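Local coordinates for protein VIN1 (Oscarella pearsei, PDB 6BFI) that binds actin filaments and may play a role in cell-cell adhesion, as a sponge member of the vinculin/alpha-catenin family, at residues S207-K218 against N462-Y471; I383-L391 against V452-L460. One frame throughout, in Å; residues are numbered along the deposited sequence.

Overall arrangement
Both contacts are buried helix packing near one edge of the all-helical chain, on the same side of its centre, and interaction 2 is nested along the sequence inside the loop that interaction 1 closes. Their centres lie about 13 Å apart, some 40 Å (interaction 1) and 35 Å (interaction 2) from the centre of the chain. Helix 452-460, used in interaction 2, is followed by the turn and helix start used in interaction 1, and the two meet directly: Val-459 CG2 packs 3.2 Å from Ala-468 O, and Val-458 CG1 lies 4.0 Å from Ala-468 CB. Val-215 CG1, 4.2 Å from Val-458 CG1, brings helix 185-215 against helix 452-460 as well.

Interaction 1: residues S207-K218 against N462-Y471; sequences SSIRVCCLVIVK and NPGNQAAKDY
Tyr-471 lays one face of its ring over the backbone of Ser-208, whose CA sits 3.8 Å above the ring plane, offset toward the rim. Ser-208 CB comes within 3.5 Å of Tyr-471 CZ, while Ser-207 OG meets the ring edge at CD1. With CG anti to the backbone N (chi1 -172°), the ring is carried out against helix 185-215, and Val-211 CG1 packs against Tyr-471 CB at 3.7 Å. Replacing the tyrosine by an alanine would probably leave a gap beside Ser-208 and strip Val-211 of part of its cover. Leu-214 CD1 rests on Ala-467 CB at 3.6 Å and Val-215 CG1 abuts the amide nitrogens of Asn-462 and Asn-465. Lys-218 NZ gives Asn-462 OD1 a weak 2.8 Å hydrogen bond. Asn-465, which meets Leu-214 CD1 through OD1, is the N-cap of helix 466-493, that oxygen weakly accepting from Ala-467 N and Ala-468 N. Behind it lie a type I turn, Asn-462 to Asn-465, and a hydrogen bond from Asn-462 ND2 to Ser-222 O. This roughly antiparallel contact (151° between segments 207-215 and 466-471) joins the end of helix 185-215 to the start of helix 466-493 in the helical vinculin-family fold; helix 224-249 touches Val-211 and Tyr-471, helix 452-460 Ala-468.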
loop_
_atom_site.group_PDB
_atom_site.type_symbol
_atom_site.label_atom_id
_atom_site.label_comp_id
_atom_site.label_asym_id
_atom_site.label_seq_id
_atom_site.Cartn_x
_atom_site.Cartn_y
_atom_site.Cartn_z
ATOM N N SER A 207 -10.794 -13.623 28.125
ATOM C CA SER A 207 -9.767 -13.556 29.159
ATOM C C SER A 207 -9.947 -12.319 30.034
ATOM O O SER A 207 -9.974 -12.416 31.269
ATOM C CB SER A 207 -8.380 -13.571 28.517
ATOM O OG SER A 207 -7.363 -13.545 29.500
ATOM N N SER A 208 -10.087 -11.147 29.407
ATOM C CA SER A 208 -10.294 -9.915 30.164
ATOM C C SER A 208 -11.535 -10.008 31.044
ATOM O O SER A 208 -11.523 -9.561 32.200
ATOM C CB SER A 208 -10.398 -8.726 29.208
ATOM O OG SER A 208 -11.472 -8.893 28.299
ATOM N N ILE A 209 -12.615 -10.594 30.516
ATOM C CA ILE A 209 -13.804 -10.826 31.332
ATOM C C ILE A 209 -13.459 -11.686 32.540
ATOM O O ILE A 209 -13.921 -11.429 33.660
ATOM C CB ILE A 209 -14.921 -11.468 30.491
ATOM C CG1 ILE A 209 -15.345 -10.543 29.355
ATOM C CG2 ILE A 209 -16.118 -11.787 31.362
ATOM C CD1 ILE A 209 -16.308 -11.191 28.396
ATOM N N ARG A 210 -12.639 -12.720 32.334
ATOM C CA ARG A 210 -12.242 -13.578 33.444
ATOM C C ARG A 210 -11.519 -12.782 34.528
ATOM O O ARG A 210 -11.811 -12.942 35.722
ATOM C CB ARG A 210 -11.371 -14.723 32.929
ATOM C CG ARG A 210 -11.227 -15.895 33.880
ATOM C CD ARG A 210 -11.217 -17.197 33.098
ATOM N NE ARG A 210 -12.523 -17.476 32.507
ATOM C CZ ARG A 210 -12.721 -18.278 31.465
ATOM N NH1 ARG A 210 -11.693 -18.878 30.881
ATOM N NH2 ARG A 210 -13.948 -18.475 31.000
ATOM N N VAL A 211 -10.590 -11.902 34.135
ATOM C CA VAL A 211 -9.907 -11.113 35.161
ATOM C C VAL A 211 -10.888 -10.178 35.861
ATOM O O VAL A 211 -10.746 -9.909 37.059
ATOM C CB VAL A 211 -8.696 -10.339 34.592
ATOM C CG1 VAL A 211 -8.278 -10.872 33.233
ATOM C CG2 VAL A 211 -8.955 -8.832 34.547
ATOM N N CYS A 212 -11.907 -9.681 35.149
ATOM C CA CYS A 212 -12.912 -8.856 35.817
ATOM C C CYS A 212 -13.683 -9.660 36.859
ATOM O O CYS A 212 -13.906 -9.189 37.985
ATOM C CB CYS A 212 -13.867 -8.251 34.788
ATOM S SG CYS A 212 -13.112 -7.016 33.698
ATOM N N CYS A 213 -14.083 -10.886 36.507
ATOM C CA CYS A 213 -14.797 -11.737 37.452
ATOM C C CYS A 213 -13.940 -12.067 38.664
ATOM O O CYS A 213 -14.465 -12.200 39.775
ATOM C CB CYS A 213 -15.253 -13.027 36.769
ATOM S SG CYS A 213 -16.406 -12.790 35.404
ATOM N N LEU A 214 -12.627 -12.208 38.479
ATOM C CA LEU A 214 -11.781 -12.478 39.634
ATOM C C LEU A 214 -11.555 -11.236 40.488
ATOM O O LEU A 214 -11.457 -11.349 41.715
ATOM C CB LEU A 214 -10.440 -13.067 39.192
ATOM C CG LEU A 214 -10.479 -14.482 38.604
ATOM C CD1 LEU A 214 -9.140 -15.180 38.807
ATOM C CD2 LEU A 214 -11.610 -15.306 39.204
ATOM N N VAL A 215 -11.484 -10.047 39.876
ATOM C CA VAL A 215 -11.216 -8.834 40.651
ATOM C C VAL A 215 -12.471 -8.187 41.222
ATOM O O VAL A 215 -12.360 -7.205 41.971
ATOM C CB VAL A 215 -10.467 -7.765 39.827
ATOM C CG1 VAL A 215 -9.162 -8.323 39.275
ATOM C CG2 VAL A 215 -11.354 -7.220 38.717
ATOM N N ILE A 216 -13.664 -8.691 40.894
ATOM C CA ILE A 216 -14.865 -8.093 41.469
ATOM C C ILE A 216 -15.024 -8.447 42.946
ATOM O O ILE A 216 -15.747 -7.754 43.671
ATOM C CB ILE A 216 -16.111 -8.505 40.660
ATOM C CG1 ILE A 216 -17.307 -7.626 41.036
ATOM C CG2 ILE A 216 -16.439 -9.971 40.881
ATOM C CD1 ILE A 216 -17.044 -6.142 40.891
ATOM N N VAL A 217 -14.346 -9.491 43.422
ATOM C CA VAL A 217 -14.498 -9.950 44.799
ATOM C C VAL A 217 -13.416 -9.331 45.677
ATOM O O VAL A 217 -13.189 -9.774 46.810
ATOM C CB VAL A 217 -14.455 -11.489 44.873
ATOM C CG1 VAL A 217 -15.227 -11.996 46.088
ATOM C CG2 VAL A 217 -15.001 -12.098 43.592
ATOM N N LYS A 218 -12.744 -8.296 45.169
ATOM C CA LYS A 218 -11.641 -7.699 45.913
ATOM C C LYS A 218 -12.108 -6.907 47.127
ATOM O O LYS A 218 -11.294 -6.634 48.016
ATOM C CB LYS A 218 -10.804 -6.806 44.996
ATOM C CG LYS A 218 -9.993 -7.585 43.981
ATOM C CD LYS A 218 -9.182 -8.676 44.660
ATOM C CE LYS A 218 -9.002 -9.876 43.745
ATOM N NZ LYS A 218 -8.386 -9.499 42.445
ATOM N N ASN A 462 -3.241 -6.467 42.384
ATOM C CA ASN A 462 -3.864 -7.775 42.603
ATOM C C ASN A 462 -2.798 -8.857 42.495
ATOM O O ASN A 462 -2.817 -9.682 41.575
ATOM C CB ASN A 462 -4.990 -8.015 41.597
ATOM C CG ASN A 462 -6.249 -7.246 41.936
ATOM O OD1 ASN A 462 -6.720 -7.278 43.071
ATOM N ND2 ASN A 462 -6.802 -6.544 40.951
ATOM N N PRO A 463 -1.862 -8.902 43.449
ATOM C CA PRO A 463 -0.708 -9.813 43.301
ATOM C C PRO A 463 -1.087 -11.278 43.147
ATOM O O PRO A 463 -0.626 -11.940 42.209
ATOM C CB PRO A 463 0.096 -9.566 44.588
ATOM C CG PRO A 463 -0.396 -8.255 45.114
ATOM C CD PRO A 463 -1.836 -8.186 44.734
ATOM N N GLY A 464 -1.919 -11.807 44.040
ATOM C CA GLY A 464 -2.249 -13.219 44.000
ATOM C C GLY A 464 -3.291 -13.604 42.970
ATOM O O GLY A 464 -4.051 -14.552 43.181
ATOM N N ASN A 465 -3.335 -12.888 41.849
ATOM C CA ASN A 465 -4.319 -13.127 40.800
ATOM C C ASN A 465 -3.592 -13.642 39.563
ATOM O O ASN A 465 -2.896 -12.880 38.884
ATOM C CB ASN A 465 -5.106 -11.856 40.489
ATOM C CG ASN A 465 -6.336 -12.123 39.644
ATOM O OD1 ASN A 465 -6.456 -13.172 39.011
ATOM N ND2 ASN A 465 -7.259 -11.169 39.629
ATOM N N GLN A 466 -3.769 -14.931 39.266
ATOM C CA GLN A 466 -3.097 -15.517 38.113
ATOM C C GLN A 466 -3.744 -15.081 36.804
ATOM O O GLN A 466 -3.044 -14.902 35.800
ATOM C CB GLN A 466 -3.091 -17.041 38.227
ATOM C CG GLN A 466 -2.199 -17.746 37.213
ATOM C CD GLN A 466 -0.719 -17.637 37.545
ATOM O OE1 GLN A 466 -0.329 -16.953 38.491
ATOM N NE2 GLN A 466 0.113 -18.320 36.767
ATOM N N ALA A 467 -5.068 -14.905 36.794
ATOM C CA ALA A 467 -5.750 -14.493 35.570
ATOM C C ALA A 467 -5.262 -13.131 35.095
ATOM O O ALA A 467 -5.013 -12.935 33.899
ATOM C CB ALA A 467 -7.261 -14.475 35.792
ATOM N N ALA A 468 -5.122 -12.175 36.018
ATOM C CA ALA A 468 -4.592 -10.866 35.648
ATOM C C ALA A 468 -3.166 -10.981 35.130
ATOM O O ALA A 468 -2.773 -10.265 34.202
ATOM C CB ALA A 468 -4.656 -9.915 36.842
ATOM N N LYS A 469 -2.379 -11.887 35.715
ATOM C CA LYS A 469 -1.009 -12.100 35.260
ATOM C C LYS A 469 -0.983 -12.608 33.823
ATOM O O LYS A 469 -0.245 -12.083 32.977
ATOM C CB LYS A 469 -0.310 -13.085 36.196
ATOM C CG LYS A 469 1.157 -13.333 35.899
ATOM C CD LYS A 469 1.718 -14.359 36.874
ATOM C CE LYS A 469 3.236 -14.367 36.888
ATOM N NZ LYS A 469 3.760 -15.262 37.959
ATOM N N ASP A 470 -1.793 -13.628 33.528
ATOM C CA ASP A 470 -1.822 -14.193 32.184
ATOM C C ASP A 470 -2.356 -13.185 31.175
ATOM O O ASP A 470 -1.886 -13.132 30.031
ATOM C CB ASP A 470 -2.666 -15.468 32.166
ATOM C CG ASP A 470 -2.298 -16.428 33.283
ATOM O OD1 ASP A 470 -1.225 -16.246 33.897
ATOM O OD2 ASP A 470 -3.082 -17.364 33.547
ATOM N N TYR A 471 -3.334 -12.370 31.580
ATOM C CA TYR A 471 -3.847 -11.354 30.671
ATOM C C TYR A 471 -2.796 -10.287 30.388
ATOM O O TYR A 471 -2.636 -9.855 29.239
ATOM C CB TYR A 471 -5.118 -10.720 31.235
ATOM C CG TYR A 471 -5.802 -9.804 30.246
ATOM C CD1 TYR A 471 -6.459 -10.319 29.137
ATOM C CD2 TYR A 471 -5.782 -8.426 30.415
ATOM C CE1 TYR A 471 -7.080 -9.488 28.225
ATOM C CE2 TYR A 471 -6.401 -7.587 29.512
ATOM C CZ TYR A 471 -7.047 -8.123 28.416
ATOM O OH TYR A 471 -7.666 -7.293 27.507
#

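Interaction 2: residues I383-L391 against V452-L460; sequences IKALEDAAL and VVPAARVVL
Ala-390 presses its methyl group against the backbone of helix 452-460, with CB 3.1 Å from Ala-456 O and 4.0 Å from Ala-456 CB. This is the tight end of the contact. The CA atoms of Ala-390 and Leu-460 are only 4.3 Å apart, and Leu-460 CA directs a CA-H...O contact at Ala-390 O, 3.5 Å away with an angle of 154° at the hydrogen. So close an approach is possible because alanine presents just a methyl group at both Ala-390 and Ala-456. Val-459 CG1 packs beside the same carbonyl, and Leu-460 CD1 reaches the neighbouring oxygen of Ala-389.

Toward the start of both segments the backbones draw apart, the CA atoms of Ile-383 and Val-452 being 8.3 Å from each other, and longer side chains fill the interval. Leu-386, its CG anti to the backbone N (chi1 175°), extends across so that CD2 meets Val-452 CG1 at 3.7 Å, while its CG rests against the methyl of Ala-456. Ile-383 crosses Val-452 at about a right angle, with CD1 against the same CG1 at 4.0 Å.

The solvent side is looser. Exposed Leu-391, just past the end of helix 381-390, turns its tip back so that CD2 touches Val-459 CG1. Exposed Lys-384 reaches the buried carboxylate of Glu-387, forming a salt bridge with OE1, and makes a longer ion pair with Asp-388; Glu-387 OE1 has a second cationic partner in Lys-476 of helix 466-493.

The short helix segments run at 26° to one another, near parallel. Helices 399-427 and 466-493 both pack on the pair: Phe-410 touches Ile-383 and Val-452, Phe-403 touches Leu-460, and Leu-472 meets Ala-456 and Val-459. Helix 224-249 touches helix 452-460 through Pro-454 and Val-458.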
loop_
_atom_site.group_PDB
_atom_site.type_symbol
_atom_site.label_atom_id
_atom_site.label_comp_id
_atom_site.label_asym_id
_atom_site.label_seq_id
_atom_site.Cartn_x
_atom_site.Cartn_y
_atom_site.Cartn_z
ATOM N N ILE A 383 8.788 -2.377 28.122
ATOM C CA ILE A 383 7.549 -3.044 28.514
ATOM C C ILE A 383 7.845 -4.218 29.441
ATOM O O ILE A 383 7.028 -4.553 30.309
ATOM C CB ILE A 383 6.738 -3.484 27.279
ATOM C CG1 ILE A 383 5.321 -3.892 27.696
ATOM C CG2 ILE A 383 7.416 -4.637 26.560
ATOM C CD1 ILE A 383 4.443 -4.343 26.545
ATOM N N LYS A 384 9.010 -4.853 29.284
ATOM C CA LYS A 384 9.411 -5.890 30.227
ATOM C C LYS A 384 9.685 -5.295 31.601
ATOM O O LYS A 384 9.304 -5.877 32.624
ATOM C CB LYS A 384 10.644 -6.629 29.704
ATOM C CG LYS A 384 11.115 -7.755 30.604
ATOM C CD LYS A 384 10.024 -8.795 30.787
ATOM C CE LYS A 384 10.490 -9.936 31.673
ATOM N NZ LYS A 384 9.415 -10.944 31.879
ATOM N N ALA A 385 10.334 -4.128 31.641
ATOM C CA ALA A 385 10.543 -3.439 32.909
ATOM C C ALA A 385 9.220 -3.045 33.553
ATOM O O ALA A 385 9.095 -3.073 34.783
ATOM C CB ALA A 385 11.425 -2.207 32.695
ATOM N N LEU A 386 8.220 -2.685 32.742
ATOM C CA LEU A 386 6.906 -2.369 33.292
ATOM C C LEU A 386 6.229 -3.613 33.858
ATOM O O LEU A 386 5.650 -3.567 34.950
ATOM C CB LEU A 386 6.027 -1.721 32.225
ATOM C CG LEU A 386 4.577 -1.454 32.639
ATOM C CD1 LEU A 386 4.505 -0.419 33.753
ATOM C CD2 LEU A 386 3.749 -1.018 31.446
ATOM N N GLU A 387 6.292 -4.733 33.131
ATOM C CA GLU A 387 5.691 -5.965 33.634
ATOM C C GLU A 387 6.359 -6.416 34.930
ATOM O O GLU A 387 5.682 -6.859 35.865
ATOM C CB GLU A 387 5.771 -7.070 32.580
ATOM C CG GLU A 387 4.994 -8.327 32.955
ATOM C CD GLU A 387 5.364 -9.529 32.104
ATOM O OE1 GLU A 387 6.571 -9.740 31.857
ATOM O OE2 GLU A 387 4.447 -10.262 31.681
ATOM N N ASP A 388 7.688 -6.309 35.004
ATOM C CA ASP A 388 8.381 -6.649 36.243
ATOM C C ASP A 388 8.037 -5.674 37.362
ATOM O O ASP A 388 7.986 -6.070 38.532
ATOM C CB ASP A 388 9.892 -6.683 36.016
ATOM C CG ASP A 388 10.310 -7.774 35.052
ATOM O OD1 ASP A 388 9.541 -8.743 34.881
ATOM O OD2 ASP A 388 11.410 -7.667 34.467
ATOM N N ALA A 389 7.799 -4.403 37.025
ATOM C CA ALA A 389 7.385 -3.439 38.039
ATOM C C ALA A 389 6.010 -3.783 38.593
ATOM O O ALA A 389 5.757 -3.617 39.794
ATOM C CB ALA A 389 7.393 -2.026 37.456
ATOM N N ALA A 390 5.110 -4.269 37.736
ATOM C CA ALA A 390 3.794 -4.684 38.206
ATOM C C ALA A 390 3.872 -5.935 39.072
ATOM O O ALA A 390 3.041 -6.119 39.968
ATOM C CB ALA A 390 2.863 -4.922 37.019
ATOM N N LEU A 391 4.855 -6.798 38.825
ATOM C CA LEU A 391 5.005 -8.048 39.553
ATOM C C LEU A 391 5.790 -7.893 40.852
ATOM O O LEU A 391 6.198 -8.902 41.435
ATOM C CB LEU A 391 5.681 -9.096 38.665
ATOM C CG LEU A 391 4.851 -9.629 37.498
ATOM C CD1 LEU A 391 5.694 -10.539 36.617
ATOM C CD2 LEU A 391 3.623 -10.363 38.011
ATOM N N VAL A 452 -1.785 -1.346 27.649
ATOM C CA VAL A 452 -0.679 -1.984 28.355
ATOM C C VAL A 452 -0.625 -1.532 29.811
ATOM O O VAL A 452 -0.537 -2.354 30.730
ATOM C CB VAL A 452 0.645 -1.708 27.619
ATOM C CG1 VAL A 452 1.833 -2.056 28.497
ATOM C CG2 VAL A 452 0.692 -2.495 26.319
ATOM N N VAL A 453 -0.671 -0.216 30.045
ATOM C CA VAL A 453 -0.603 0.286 31.422
ATOM C C VAL A 453 -1.797 -0.149 32.253
ATOM O O VAL A 453 -1.601 -0.531 33.418
ATOM C CB VAL A 453 -0.393 1.812 31.414
ATOM C CG1 VAL A 453 -0.480 2.366 32.827
ATOM C CG2 VAL A 453 0.955 2.158 30.787
ATOM N N PRO A 454 -3.046 -0.118 31.761
ATOM C CA PRO A 454 -4.157 -0.589 32.607
ATOM C C PRO A 454 -4.013 -2.030 33.068
ATOM O O PRO A 454 -4.280 -2.326 34.241
ATOM C CB PRO A 454 -5.382 -0.399 31.704
ATOM C CG PRO A 454 -5.007 0.727 30.820
ATOM C CD PRO A 454 -3.547 0.532 30.534
ATOM N N ALA A 455 -3.593 -2.937 32.184
ATOM C CA ALA A 455 -3.452 -4.339 32.573
ATOM C C ALA A 455 -2.363 -4.511 33.623
ATOM O O ALA A 455 -2.565 -5.171 34.652
ATOM C CB ALA A 455 -3.160 -5.196 31.343
ATOM N N ALA A 456 -1.194 -3.913 33.379
ATOM C CA ALA A 456 -0.115 -3.974 34.359
ATOM C C ALA A 456 -0.528 -3.342 35.679
ATOM O O ALA A 456 -0.045 -3.754 36.739
ATOM C CB ALA A 456 1.137 -3.293 33.809
ATOM N N ARG A 457 -1.418 -2.350 35.640
ATOM C CA ARG A 457 -1.912 -1.753 36.874
ATOM C C ARG A 457 -2.902 -2.666 37.587
ATOM O O ARG A 457 -2.986 -2.634 38.819
ATOM C CB ARG A 457 -2.554 -0.394 36.588
ATOM C CG ARG A 457 -2.602 0.529 37.798
ATOM C CD ARG A 457 -3.226 1.876 37.466
ATOM N NE ARG A 457 -2.449 2.626 36.484
ATOM C CZ ARG A 457 -1.485 3.487 36.796
ATOM N NH1 ARG A 457 -1.172 3.705 38.067
ATOM N NH2 ARG A 457 -0.831 4.129 35.838
ATOM N N VAL A 458 -3.653 -3.483 36.841
ATOM C CA VAL A 458 -4.487 -4.495 37.480
ATOM C C VAL A 458 -3.617 -5.531 38.174
ATOM O O VAL A 458 -3.918 -5.963 39.294
ATOM C CB VAL A 458 -5.434 -5.154 36.462
ATOM C CG1 VAL A 458 -6.218 -6.287 37.126
ATOM C CG2 VAL A 458 -6.383 -4.128 35.868
ATOM N N VAL A 459 -2.527 -5.950 37.525
ATOM C CA VAL A 459 -1.627 -6.896 38.178
ATOM C C VAL A 459 -0.983 -6.264 39.406
ATOM O O VAL A 459 -0.865 -6.902 40.459
ATOM C CB VAL A 459 -0.570 -7.411 37.187
ATOM C CG1 VAL A 459 0.521 -8.176 37.926
ATOM C CG2 VAL A 459 -1.224 -8.300 36.155
ATOM N N LEU A 460 -0.576 -4.996 39.295
ATOM C CA LEU A 460 0.108 -4.323 40.395
ATOM C C LEU A 460 -0.736 -4.322 41.665
ATOM O O LEU A 460 -0.206 -4.480 42.770
ATOM C CB LEU A 460 0.457 -2.890 39.995
ATOM C CG LEU A 460 1.084 -2.022 41.088
ATOM C CD1 LEU A 460 2.510 -2.468 41.386
ATOM C CD2 LEU A 460 1.035 -0.551 40.711
#